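PDB 2WMF: fucolectin-related protein from Streptococcus pneumoniae, which probably cleaves host blood-group carbohydrate antigens as a family 98 glycoside hydrolase, in a process linked to fucose use by the bacterium. Local coordinates for residues F309-I314 / S548-H553; C84-T87 / P91-T94; R370-P375 / Y423-G428. All blocks are in the same frame, centred on the assembly; numbering follows the deposited sequence.

Contacts 1 and 3 both reach the same antiparallel sheet, at the turn after outermost strand 546-549 and on outermost strand 423-427. Contact 1 comes from helix 307-322, contact 3 from the loop before strand 376-377. Contact 2 lies apart and furthest out, in the loop between barrel strand 74-79 and helix 95-111. Its centre is about 28 Å from that of the chain, against 18 and 16 Å for contacts 1 and 3, and its Lys85 and Pro86 are exposed. Contact 1 works through water between a lysine and an aspartate. Contact 2 is a short-range clasp of an arginine on a backbone carbonyl. Contact 3 rests on one direct bond from a histidine to a glutamine.

Contact 1 (F309-I314 / S548-H553); sequences FTKGII and SGDKNH
Lys311 reaches from its helix toward Asp550 and His553. Its chain is extended beyond CG, and it meets Asp550 from the opposite direction. The aliphatic end does the touching: Lys311 CE lies 3.9 Å from Asp550 OD2. The charged ends do not form a salt bridge, since Lys311 NZ stays 4.2 Å from Asp550 OD2. Water closes this gap. One water accepts from Lys311 NZ at 2.7 Å and donates to Asp550 OD2 at 2.8 Å. A second water donates both to Lys311 O and to Asp550 OD2, so the carboxylate is also linked to the helix backbone. A third takes a bond from Lys311 NZ and gives one to Lys551 O.

The lysine crosses the His553 side chain at about a right angle. Its NZ sits over one face of the imidazole, 3.9 Å above the plane and displaced toward the rim. The type II turn from Asp550 to His553 brings carboxylate and ring to the same ammonium group, and is closed by the bond from His553 N to Asp550 O. Asp550 OD2 also accepts a hydrogen bond from Met576 N, which ties the carboxylate to its own sheet.

The contact joins helix 307-322, which follows the last barrel strand and packs on strand 39-45, to the turn after strand 546-549. That strand is an outermost one of its antiparallel sheet and pairs with strand 576-580.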
ATOM      1  N   PHE A 309     -11.505   2.779   6.060  1.00  8.50           N
ATOM      2  CA  PHE A 309     -11.189   1.383   6.435  1.00  8.35           C
ATOM      3  C   PHE A 309     -12.180   0.399   5.802  1.00  8.77           C
ATOM      4  O   PHE A 309     -11.778  -0.521   5.058  1.00  9.38           O
ATOM      5  CB  PHE A 309     -11.122   1.197   7.956  1.00  9.27           C
ATOM      6  CG  PHE A 309     -10.606  -0.161   8.387  1.00  8.54           C
ATOM      7  CD1 PHE A 309      -9.301  -0.541   8.080  1.00  7.56           C
ATOM      8  CD2 PHE A 309     -11.434  -1.077   9.064  1.00  9.81           C
ATOM      9  CE1 PHE A 309      -8.782  -1.795   8.476  1.00  9.91           C
ATOM     10  CE2 PHE A 309     -10.932  -2.353   9.447  1.00 10.31           C
ATOM     11  CZ  PHE A 309      -9.599  -2.681   9.162  1.00 11.25           C
ATOM     12  N   THR A 310     -13.452   0.563   6.110  1.00  8.33           N
ATOM     13  CA  THR A 310     -14.492  -0.416   5.710  1.00  9.87           C
ATOM     14  C   THR A 310     -14.836  -0.517   4.222  1.00  9.36           C
ATOM     15  O   THR A 310     -15.159  -1.618   3.716  1.00  9.90           O
ATOM     16  CB  THR A 310     -15.781  -0.229   6.536  1.00 11.02           C
ATOM     17  OG1 THR A 310     -16.433   0.976   6.120  1.00 12.16           O
ATOM     18  CG2 THR A 310     -15.479  -0.248   8.040  1.00 10.29           C
ATOM     19  N   LYS A 311     -14.727   0.617   3.525  1.00  9.81           N
ATOM     20  CA  LYS A 311     -15.092   0.755   2.159  1.00 10.14           C
ATOM     21  C   LYS A 311     -13.935   1.123   1.226  1.00  8.98           C
ATOM     22  O   LYS A 311     -14.161   1.264   0.019  1.00  9.72           O
ATOM     23  CB  LYS A 311     -16.255   1.763   2.020  1.00 10.77           C
ATOM     24  CG  LYS A 311     -17.589   1.155   2.467  1.00 13.21           C
ATOM     25  CD  LYS A 311     -18.802   2.060   2.099  1.00 13.89           C
ATOM     26  CE  LYS A 311     -20.195   1.354   2.101  1.00 15.23           C
ATOM     27  NZ  LYS A 311     -21.371   2.204   1.576  1.00 15.26           N
ATOM     28  N   GLY A 312     -12.720   1.295   1.777  1.00  8.34           N
ATOM     29  CA  GLY A 312     -11.530   1.573   0.978  1.00  9.30           C
ATOM     30  C   GLY A 312     -10.498   0.457   1.134  1.00  8.97           C
ATOM     31  O   GLY A 312     -10.237  -0.293   0.193  1.00  8.54           O
ATOM     32  N   ILE A 313      -9.932   0.308   2.324  1.00  8.75           N
ATOM     33  CA  ILE A 313      -8.887  -0.696   2.562  1.00  8.77           C
ATOM     34  C   ILE A 313      -9.428  -2.142   2.538  1.00  8.11           C
ATOM     35  O   ILE A 313      -8.867  -3.039   1.847  1.00  8.45           O
ATOM     36  CB  ILE A 313      -8.156  -0.400   3.908  1.00  9.44           C
ATOM     37  CG1 ILE A 313      -7.411   0.954   3.795  1.00  8.47           C
ATOM     38  CG2 ILE A 313      -7.249  -1.581   4.340  1.00  8.89           C
ATOM     39  CD1 ILE A 313      -6.999   1.603   5.118  1.00  9.95           C
ATOM     40  N   ILE A 314     -10.464  -2.390   3.309  1.00  8.00           N
ATOM     41  CA  ILE A 314     -10.991  -3.766   3.416  1.00  8.31           C
ATOM     42  C   ILE A 314     -11.397  -4.363   2.056  1.00  9.04           C
ATOM     43  O   ILE A 314     -11.032  -5.494   1.767  1.00  7.78           O
ATOM     44  CB  ILE A 314     -12.111  -3.863   4.507  1.00  8.65           C
ATOM     45  CG1 ILE A 314     -11.442  -3.709   5.873  1.00  9.15           C
ATOM     46  CG2 ILE A 314     -12.919  -5.181   4.360  1.00  9.15           C
ATOM     47  CD1 ILE A 314     -10.536  -4.904   6.281  1.00  8.96           C
ATOM     48  N   SER A 548     -23.949  -6.864  -8.522  1.00 13.44           N
ATOM     49  CA  SER A 548     -24.196  -6.520  -7.163  1.00 13.86           C
ATOM     50  C   SER A 548     -23.282  -5.347  -6.806  1.00 13.35           C
ATOM     51  O   SER A 548     -22.430  -4.961  -7.590  1.00 12.48           O
ATOM     52  CB  SER A 548     -23.920  -7.705  -6.238  1.00 15.33           C
ATOM     53  OG  SER A 548     -22.554  -8.007  -6.200  1.00 17.02           O
ATOM     54  N   GLY A 549     -23.475  -4.798  -5.623  1.00 13.42           N
ATOM     55  CA  GLY A 549     -22.650  -3.674  -5.201  1.00 13.22           C
ATOM     56  C   GLY A 549     -22.992  -3.187  -3.834  1.00 13.54           C
ATOM     57  O   GLY A 549     -23.872  -3.766  -3.167  1.00 14.54           O
ATOM     58  N   ASP A 550     -22.327  -2.110  -3.421  1.00 13.04           N
ATOM     59  CA  ASP A 550     -22.626  -1.537  -2.109  1.00 13.80           C
ATOM     60  C   ASP A 550     -24.094  -1.100  -2.079  1.00 13.80           C
ATOM     61  O   ASP A 550     -24.576  -0.364  -2.956  1.00 12.68           O
ATOM     62  CB  ASP A 550     -21.733  -0.336  -1.794  1.00 13.69           C
ATOM     63  CG  ASP A 550     -20.276  -0.726  -1.498  1.00 13.24           C
ATOM     64  OD1 ASP A 550     -19.968  -1.911  -1.177  1.00 13.36           O
ATOM     65  OD2 ASP A 550     -19.413   0.194  -1.554  1.00 12.40           O
ATOM     66  N   LYS A 551     -24.796  -1.554  -1.047  1.00 14.83           N
ATOM     67  CA  LYS A 551     -26.233  -1.301  -0.946  1.00 16.70           C
ATOM     68  C   LYS A 551     -26.546   0.205  -1.017  1.00 15.87           C
ATOM     69  O   LYS A 551     -25.896   1.004  -0.350  1.00 15.60           O
ATOM     70  CB  LYS A 551     -26.751  -1.922   0.351  1.00 17.79           C
ATOM     71  CG  LYS A 551     -28.256  -1.816   0.509  1.00 19.49           C
ATOM     72  CD  LYS A 551     -28.726  -2.424   1.859  1.00 21.71           C
ATOM     73  CE  LYS A 551     -30.169  -1.996   2.194  1.00 25.61           C
ATOM     74  NZ  LYS A 551     -31.080  -2.156   1.003  1.00 30.87           N
ATOM     75  N   ASN A 552     -27.535   0.580  -1.830  1.00 15.92           N
ATOM     76  CA  ASN A 552     -27.989   1.964  -2.028  1.00 15.90           C
ATOM     77  C   ASN A 552     -26.957   2.916  -2.615  1.00 15.00           C
ATOM     78  O   ASN A 552     -27.154   4.144  -2.609  1.00 15.05           O
ATOM     79  CB  ASN A 552     -28.537   2.600  -0.730  1.00 16.62           C
ATOM     80  CG  ASN A 552     -29.657   1.805  -0.123  1.00 20.58           C
ATOM     81  OD1 ASN A 552     -29.671   1.544   1.091  1.00 26.19           O
ATOM     82  ND2 ASN A 552     -30.622   1.464  -0.940  1.00 22.39           N
ATOM     83  N   HIS A 553     -25.880   2.348  -3.161  1.00 13.42           N
ATOM     84  CA  HIS A 553     -24.787   3.167  -3.693  1.00 13.45           C
ATOM     85  C   HIS A 553     -24.465   2.925  -5.168  1.00 12.49           C
ATOM     86  O   HIS A 553     -23.380   3.287  -5.649  1.00 12.33           O
ATOM     87  CB  HIS A 553     -23.559   3.042  -2.769  1.00 12.67           C
ATOM     88  CG  HIS A 553     -23.754   3.770  -1.484  1.00 13.67           C
ATOM     89  ND1 HIS A 553     -23.250   5.028  -1.253  1.00 16.44           N
ATOM     90  CD2 HIS A 553     -24.526   3.471  -0.417  1.00 12.90           C
ATOM     91  CE1 HIS A 553     -23.670   5.457  -0.072  1.00 14.43           C
ATOM     92  NE2 HIS A 553     -24.427   4.522   0.468  1.00 18.65           N
TER
HETATM   93  O   HOH W   1     -20.635   2.672  -0.979  1.00 10.98           O
HETATM   94  O   HOH W   2     -16.400  -0.039  -1.156  1.00 11.87           O
HETATM   95  O   HOH W   3     -23.615   0.576   1.484  1.00 17.57           O

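Contact 2 (C84-T87 / P91-T94); sequences CKPT and PRDT
Arg92 grips the backbone carbonyl of Lys85 side-on with two nitrogens. Arg92 NE donates to Lys85 O at 2.9 Å, with an N-H...O angle of 146°. Arg92 NH2 donates to the same oxygen at 3.1 Å, and its bond is more bent, at 136°. The oxygen lies near the guanidinium plane, at its edge. The two donors meet the carbonyl differently: NE is tilted 17° from the carbonyl plane, while NH2 stands well above it.

The Arg92 chain leaves with CG anti to the backbone N and then bends at its third torsion, which turns NE back to the carbonyl. Pro86 crosses the arginine at about a right angle, with its CD 3.6 Å from Arg92 NE. A cis peptide bond precedes this proline. Thr94 CG2 lies over one guanidinium face, 3.5 Å above the plane. Deeper in, Cys84 SG packs on Pro91 CA at 3.7 Å. Between the Cys84-Pro91 packing and the Arg92 clasp, a water accepts from Lys85 N and donates to Arg92 O.

Further out, the ammonium group of Lys85 makes a salt bridge with Asp48. Asp93 makes one with Arg98. Thr94 is an N-cap residue, with its OG1 bonded to Leu97 N. The contact pins residues 84-87 of the loop after barrel strand 74-79 to residues 91-94, which lead straight into helix 95-111.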
ATOM      1  N   CYS A  84       6.490   7.492  24.612  1.00 13.75           N
ATOM      2  CA  CYS A  84       7.894   7.770  24.394  1.00 14.19           C
ATOM      3  C   CYS A  84       8.285   9.160  24.912  1.00 14.98           C
ATOM      4  O   CYS A  84       7.590  10.154  24.653  1.00 16.29           O
ATOM      5  CB  CYS A  84       8.273   7.686  22.899  1.00 13.32           C
ATOM      6  SG  CYS A  84       7.863   6.127  22.057  1.00 14.05           S
ATOM      7  N   LYS A  85       9.467   9.201  25.499  1.00 15.56           N
ATOM      8  CA  LYS A  85      10.049  10.420  26.087  1.00 16.92           C
ATOM      9  C   LYS A  85      11.541  10.479  25.800  1.00 17.59           C
ATOM     10  O   LYS A  85      12.214   9.468  25.910  1.00 17.67           O
ATOM     11  CB  LYS A  85       9.852  10.418  27.611  1.00 17.86           C
ATOM     12  CG  LYS A  85       8.400  10.477  28.079  1.00 18.93           C
ATOM     13  CD  LYS A  85       7.758  11.718  27.501  1.00 21.55           C
ATOM     14  CE  LYS A  85       6.492  12.050  28.155  1.00 23.84           C
ATOM     15  NZ  LYS A  85       5.449  11.167  27.762  1.00 25.81           N
ATOM     16  N   PRO A  86      12.067  11.680  25.470  1.00 18.32           N
ATOM     17  CA  PRO A  86      11.406  13.004  25.413  1.00 18.42           C
ATOM     18  C   PRO A  86      10.530  13.336  24.218  1.00 18.44           C
ATOM     19  O   PRO A  86       9.758  14.307  24.291  1.00 19.50           O
ATOM     20  CB  PRO A  86      12.594  13.977  25.420  1.00 18.76           C
ATOM     21  CG  PRO A  86      13.703  13.199  24.742  1.00 19.38           C
ATOM     22  CD  PRO A  86      13.505  11.776  25.152  1.00 18.57           C
ATOM     23  N   THR A  87      10.591  12.528  23.149  1.00 17.26           N
ATOM     24  CA  THR A  87       9.846  12.834  21.944  1.00 17.80           C
ATOM     25  C   THR A  87       8.808  11.759  21.618  1.00 17.42           C
ATOM     26  O   THR A  87       9.170  10.561  21.520  1.00 16.02           O
ATOM     27  CB  THR A  87      10.811  12.955  20.753  1.00 17.27           C
ATOM     28  OG1 THR A  87      11.878  13.856  21.064  1.00 18.76           O
ATOM     29  CG2 THR A  87      10.091  13.437  19.515  1.00 17.66           C
ATOM     30  N   PRO A  91      11.188   5.724  20.242  1.00 11.95           N
ATOM     31  CA  PRO A  91      11.149   4.710  21.313  1.00 11.72           C
ATOM     32  C   PRO A  91      12.466   4.474  22.064  1.00 12.03           C
ATOM     33  O   PRO A  91      13.052   3.362  22.064  1.00 12.09           O
ATOM     34  CB  PRO A  91      10.670   3.455  20.552  1.00 11.66           C
ATOM     35  CG  PRO A  91      11.315   3.558  19.251  1.00 11.03           C
ATOM     36  CD  PRO A  91      11.194   5.068  18.914  1.00 12.17           C
ATOM     37  N   ARG A  92      12.931   5.527  22.728  1.00 13.08           N
ATOM     38  CA  ARG A  92      14.046   5.409  23.637  1.00 13.40           C
ATOM     39  C   ARG A  92      13.664   4.487  24.803  1.00 13.15           C
ATOM     40  O   ARG A  92      12.613   4.630  25.414  1.00 12.74           O
ATOM     41  CB  ARG A  92      14.420   6.780  24.177  1.00 14.04           C
ATOM     42  CG  ARG A  92      15.655   6.798  25.085  1.00 15.01           C
ATOM     43  CD  ARG A  92      16.017   8.203  25.611  1.00 18.02           C
ATOM     44  NE  ARG A  92      14.961   8.760  26.454  1.00 21.71           N
ATOM     45  CZ  ARG A  92      14.932   8.715  27.791  1.00 24.37           C
ATOM     46  NH1 ARG A  92      15.924   8.136  28.476  1.00 27.45           N
ATOM     47  NH2 ARG A  92      13.909   9.259  28.456  1.00 23.99           N
ATOM     48  N   ASP A  93      14.535   3.533  25.082  1.00 12.90           N
ATOM     49  CA  ASP A  93      14.339   2.582  26.184  1.00 14.07           C
ATOM     50  C   ASP A  93      14.176   3.303  27.542  1.00 13.89           C
ATOM     51  O   ASP A  93      15.062   4.029  27.995  1.00 14.95           O
ATOM     52  CB  ASP A  93      15.487   1.592  26.188  1.00 13.72           C
ATOM     53  CG  ASP A  93      15.281   0.445  27.162  1.00 13.82           C
ATOM     54  OD1 ASP A  93      14.161   0.253  27.676  1.00 15.28           O
ATOM     55  OD2 ASP A  93      16.262  -0.263  27.372  1.00 16.07           O
ATOM     56  N   THR A  94      13.014   3.117  28.160  1.00 14.77           N
ATOM     57  CA  THR A  94      12.717   3.609  29.499  1.00 15.25           C
ATOM     58  C   THR A  94      11.903   2.575  30.267  1.00 15.86           C
ATOM     59  O   THR A  94      11.294   1.649  29.682  1.00 14.50           O
ATOM     60  CB  THR A  94      11.895   4.896  29.484  1.00 15.68           C
ATOM     61  OG1 THR A  94      10.592   4.611  28.968  1.00 14.84           O
ATOM     62  CG2 THR A  94      12.617   5.995  28.674  1.00 14.87           C
TER
HETATM   63  O   HOH W   4      10.718   6.501  25.663  1.00 17.96           O

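Contact 3 (R370-P375 / Y423-G428); sequences RYHILP and YAQRVG
An outermost strand of an antiparallel sheet, 423-427, meets the loop that leads into strand 376-377. His372 and Gln425 join them. His372 ND1 donates to Gln425 OE1 at 2.8 Å, with an N-H...O angle of 164°. The bond arrives in the carbonyl plane, on a lone pair, and OE1 lies exactly in the plane of the imidazole. The two side chains cross at about a right angle, and the ring and amide planes are 53° apart. Gln425 reaches the loop because its CG is anti to the backbone N (chi1 -176°) and its chain runs on extended.

The same ring edge faces the strand backbone, where His372 CE1 lies 3.3 Å from Arg426 O. Gln425 OE1 also receives a hydrogen bond from a water, at 2.9 Å. That water accepts in turn from Ile373 N. The amide oxygen is therefore held by two donors, both linked to the loop.

Around this pair, Arg334 of helix 328-334 touches both His372 and Gln425. Ile373 packs on helix 219-231, which follows barrel strand 207-212 and precedes 237-243 in the chain. The Arg426 guanidinium makes a salt bridge with Glu472 of the same sheet. The arrangement is a side-chain bridge between a loop and a sheet edge, where the C-terminal beta region meets the helical shell of the (beta/alpha)8 barrel.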
ATOM      1  N   ARG A 370       2.422  -0.584 -18.633  1.00  8.70           N
ATOM      2  CA  ARG A 370       3.125  -1.291 -19.702  1.00  8.22           C
ATOM      3  C   ARG A 370       4.378  -2.047 -19.238  1.00  8.22           C
ATOM      4  O   ARG A 370       4.732  -3.085 -19.807  1.00  9.59           O
ATOM      5  CB  ARG A 370       3.496  -0.297 -20.820  1.00  8.96           C
ATOM      6  CG  ARG A 370       4.200  -0.920 -22.018  1.00  9.52           C
ATOM      7  CD  ARG A 370       4.290   0.125 -23.111  1.00  9.31           C
ATOM      8  NE  ARG A 370       5.048  -0.332 -24.261  1.00  9.98           N
ATOM      9  CZ  ARG A 370       5.134   0.336 -25.403  1.00 11.11           C
ATOM     10  NH1 ARG A 370       4.535   1.521 -25.518  1.00 11.30           N
ATOM     11  NH2 ARG A 370       5.854  -0.135 -26.404  1.00 11.83           N
ATOM     12  N   TYR A 371       5.091  -1.487 -18.264  1.00  7.65           N
ATOM     13  CA  TYR A 371       6.398  -2.009 -17.835  1.00  8.09           C
ATOM     14  C   TYR A 371       6.300  -2.632 -16.430  1.00  8.04           C
ATOM     15  O   TYR A 371       7.308  -3.042 -15.878  1.00  8.43           O
ATOM     16  CB  TYR A 371       7.445  -0.872 -17.818  1.00  8.21           C
ATOM     17  CG  TYR A 371       7.334   0.074 -19.004  1.00  8.86           C
ATOM     18  CD1 TYR A 371       7.967  -0.209 -20.217  1.00 10.26           C
ATOM     19  CD2 TYR A 371       6.553   1.227 -18.928  1.00  8.92           C
ATOM     20  CE1 TYR A 371       7.824   0.624 -21.330  1.00  9.65           C
ATOM     21  CE2 TYR A 371       6.401   2.077 -20.051  1.00  8.66           C
ATOM     22  CZ  TYR A 371       7.037   1.776 -21.225  1.00  8.88           C
ATOM     23  OH  TYR A 371       6.879   2.663 -22.276  1.00 10.77           O
ATOM     24  N   HIS A 372       5.096  -2.688 -15.863  1.00  8.59           N
ATOM     25  CA  HIS A 372       4.907  -3.056 -14.468  1.00  8.74           C
ATOM     26  C   HIS A 372       5.744  -2.103 -13.605  1.00  8.63           C
ATOM     27  O   HIS A 372       6.061  -1.015 -14.054  1.00  9.53           O
ATOM     28  CB  HIS A 372       5.307  -4.529 -14.241  1.00 10.48           C
ATOM     29  CG  HIS A 372       4.757  -5.456 -15.279  1.00  8.90           C
ATOM     30  ND1 HIS A 372       3.437  -5.847 -15.280  1.00  9.25           N
ATOM     31  CD2 HIS A 372       5.334  -6.039 -16.359  1.00 10.09           C
ATOM     32  CE1 HIS A 372       3.211  -6.608 -16.343  1.00 10.12           C
ATOM     33  NE2 HIS A 372       4.348  -6.763 -17.005  1.00  9.48           N
ATOM     34  N   ILE A 373       6.090  -2.513 -12.398  1.00  8.34           N
ATOM     35  CA  ILE A 373       7.214  -1.880 -11.660  1.00  7.82           C
ATOM     36  C   ILE A 373       8.520  -2.453 -12.261  1.00  7.56           C
ATOM     37  O   ILE A 373       8.737  -3.687 -12.266  1.00  8.10           O
ATOM     38  CB  ILE A 373       7.168  -2.178 -10.148  1.00  7.18           C
ATOM     39  CG1 ILE A 373       6.017  -1.396  -9.492  1.00  6.43           C
ATOM     40  CG2 ILE A 373       8.491  -1.834  -9.482  1.00  7.65           C
ATOM     41  CD1 ILE A 373       5.617  -1.936  -8.098  1.00  8.55           C
ATOM     42  N   LEU A 374       9.367  -1.591 -12.815  1.00  7.70           N
ATOM     43  CA  LEU A 374      10.676  -2.021 -13.340  1.00  7.95           C
ATOM     44  C   LEU A 374      11.617  -2.279 -12.127  1.00  8.17           C
ATOM     45  O   LEU A 374      11.837  -1.383 -11.313  1.00  8.81           O
ATOM     46  CB  LEU A 374      11.261  -0.946 -14.249  1.00  8.48           C
ATOM     47  CG  LEU A 374      10.817  -0.942 -15.695  1.00 13.77           C
ATOM     48  CD1 LEU A 374      11.246   0.345 -16.412  1.00 15.21           C
ATOM     49  CD2 LEU A 374      11.450  -2.181 -16.409  1.00 15.04           C
ATOM     50  N   PRO A 375      12.079  -3.520 -11.925  1.00  7.91           N
ATOM     51  CA  PRO A 375      12.961  -3.769 -10.774  1.00  7.61           C
ATOM     52  C   PRO A 375      14.295  -3.020 -10.851  1.00  8.31           C
ATOM     53  O   PRO A 375      14.928  -2.940 -11.940  1.00  8.86           O
ATOM     54  CB  PRO A 375      13.197  -5.294 -10.841  1.00  8.19           C
ATOM     55  CG  PRO A 375      12.053  -5.834 -11.652  1.00  8.62           C
ATOM     56  CD  PRO A 375      11.838  -4.763 -12.689  1.00  8.12           C
ATOM     57  N   TYR A 423      -4.463   4.401 -16.624  1.00  7.30           N
ATOM     58  CA  TYR A 423      -3.481   3.417 -16.189  1.00  7.05           C
ATOM     59  C   TYR A 423      -4.100   2.030 -16.373  1.00  7.07           C
ATOM     60  O   TYR A 423      -5.198   1.750 -15.869  1.00  7.89           O
ATOM     61  CB  TYR A 423      -3.116   3.609 -14.734  1.00  7.14           C
ATOM     62  CG  TYR A 423      -2.340   2.457 -14.137  1.00  6.52           C
ATOM     63  CD1 TYR A 423      -0.957   2.360 -14.265  1.00  6.51           C
ATOM     64  CD2 TYR A 423      -3.003   1.448 -13.457  1.00  7.78           C
ATOM     65  CE1 TYR A 423      -0.221   1.319 -13.689  1.00  7.51           C
ATOM     66  CE2 TYR A 423      -2.302   0.377 -12.879  1.00  6.95           C
ATOM     67  CZ  TYR A 423      -0.898   0.304 -13.018  1.00  6.60           C
ATOM     68  OH  TYR A 423      -0.231  -0.758 -12.406  1.00  8.14           O
ATOM     69  N   ALA A 424      -3.397   1.167 -17.092  1.00  7.86           N
ATOM     70  CA  ALA A 424      -3.777  -0.260 -17.174  1.00  7.22           C
ATOM     71  C   ALA A 424      -2.541  -1.140 -17.212  1.00  7.34           C
ATOM     72  O   ALA A 424      -1.569  -0.831 -17.897  1.00  7.94           O
ATOM     73  CB  ALA A 424      -4.690  -0.568 -18.376  1.00  8.14           C
ATOM     74  N   GLN A 425      -2.609  -2.230 -16.462  1.00  7.60           N
ATOM     75  CA  GLN A 425      -1.543  -3.211 -16.322  1.00  7.55           C
ATOM     76  C   GLN A 425      -2.133  -4.611 -16.539  1.00  7.31           C
ATOM     77  O   GLN A 425      -3.103  -4.961 -15.910  1.00  7.24           O
ATOM     78  CB  GLN A 425      -0.899  -3.134 -14.938  1.00  7.79           C
ATOM     79  CG  GLN A 425       0.266  -4.058 -14.795  1.00  8.04           C
ATOM     80  CD  GLN A 425       0.870  -4.159 -13.382  1.00  8.59           C
ATOM     81  OE1 GLN A 425       1.896  -4.868 -13.194  1.00  8.29           O
ATOM     82  NE2 GLN A 425       0.279  -3.424 -12.388  1.00  7.59           N
ATOM     83  N   ARG A 426      -1.504  -5.395 -17.412  1.00  6.89           N
ATOM     84  CA  ARG A 426      -1.889  -6.801 -17.605  1.00  7.85           C
ATOM     85  C   ARG A 426      -1.123  -7.657 -16.591  1.00  8.10           C
ATOM     86  O   ARG A 426       0.099  -7.543 -16.457  1.00  8.74           O
ATOM     87  CB  ARG A 426      -1.659  -7.225 -19.018  1.00  8.89           C
ATOM     88  CG  ARG A 426      -2.236  -8.609 -19.306  1.00  8.38           C
ATOM     89  CD  ARG A 426      -3.728  -8.588 -19.453  1.00  8.10           C
ATOM     90  NE  ARG A 426      -4.202  -9.961 -19.615  1.00  8.35           N
ATOM     91  CZ  ARG A 426      -5.439 -10.290 -19.948  1.00  8.48           C
ATOM     92  NH1 ARG A 426      -6.403  -9.364 -20.063  1.00  9.87           N
ATOM     93  NH2 ARG A 426      -5.768 -11.568 -20.076  1.00  9.03           N
ATOM     94  N   VAL A 427      -1.890  -8.412 -15.810  1.00  8.04           N
ATOM     95  CA  VAL A 427      -1.370  -9.283 -14.749  1.00  7.90           C
ATOM     96  C   VAL A 427      -1.986 -10.654 -14.983  1.00  8.25           C
ATOM     97  O   VAL A 427      -3.123 -10.867 -14.636  1.00  7.90           O
ATOM     98  CB  VAL A 427      -1.738  -8.733 -13.364  1.00  7.31           C
ATOM     99  CG1 VAL A 427      -1.207  -9.632 -12.256  1.00  7.56           C
ATOM    100  CG2 VAL A 427      -1.209  -7.299 -13.192  1.00  8.49           C
ATOM    101  N   GLY A 428      -1.244 -11.557 -15.620  1.00  8.73           N
ATOM    102  CA  GLY A 428      -1.797 -12.862 -15.957  1.00  8.94           C
ATOM    103  C   GLY A 428      -3.038 -12.723 -16.816  1.00  8.77           C
ATOM    104  O   GLY A 428      -2.985 -12.055 -17.842  1.00  8.83           O
TER
HETATM  105  O   HOH W   5       3.883  -4.191 -11.132  1.00 10.69           O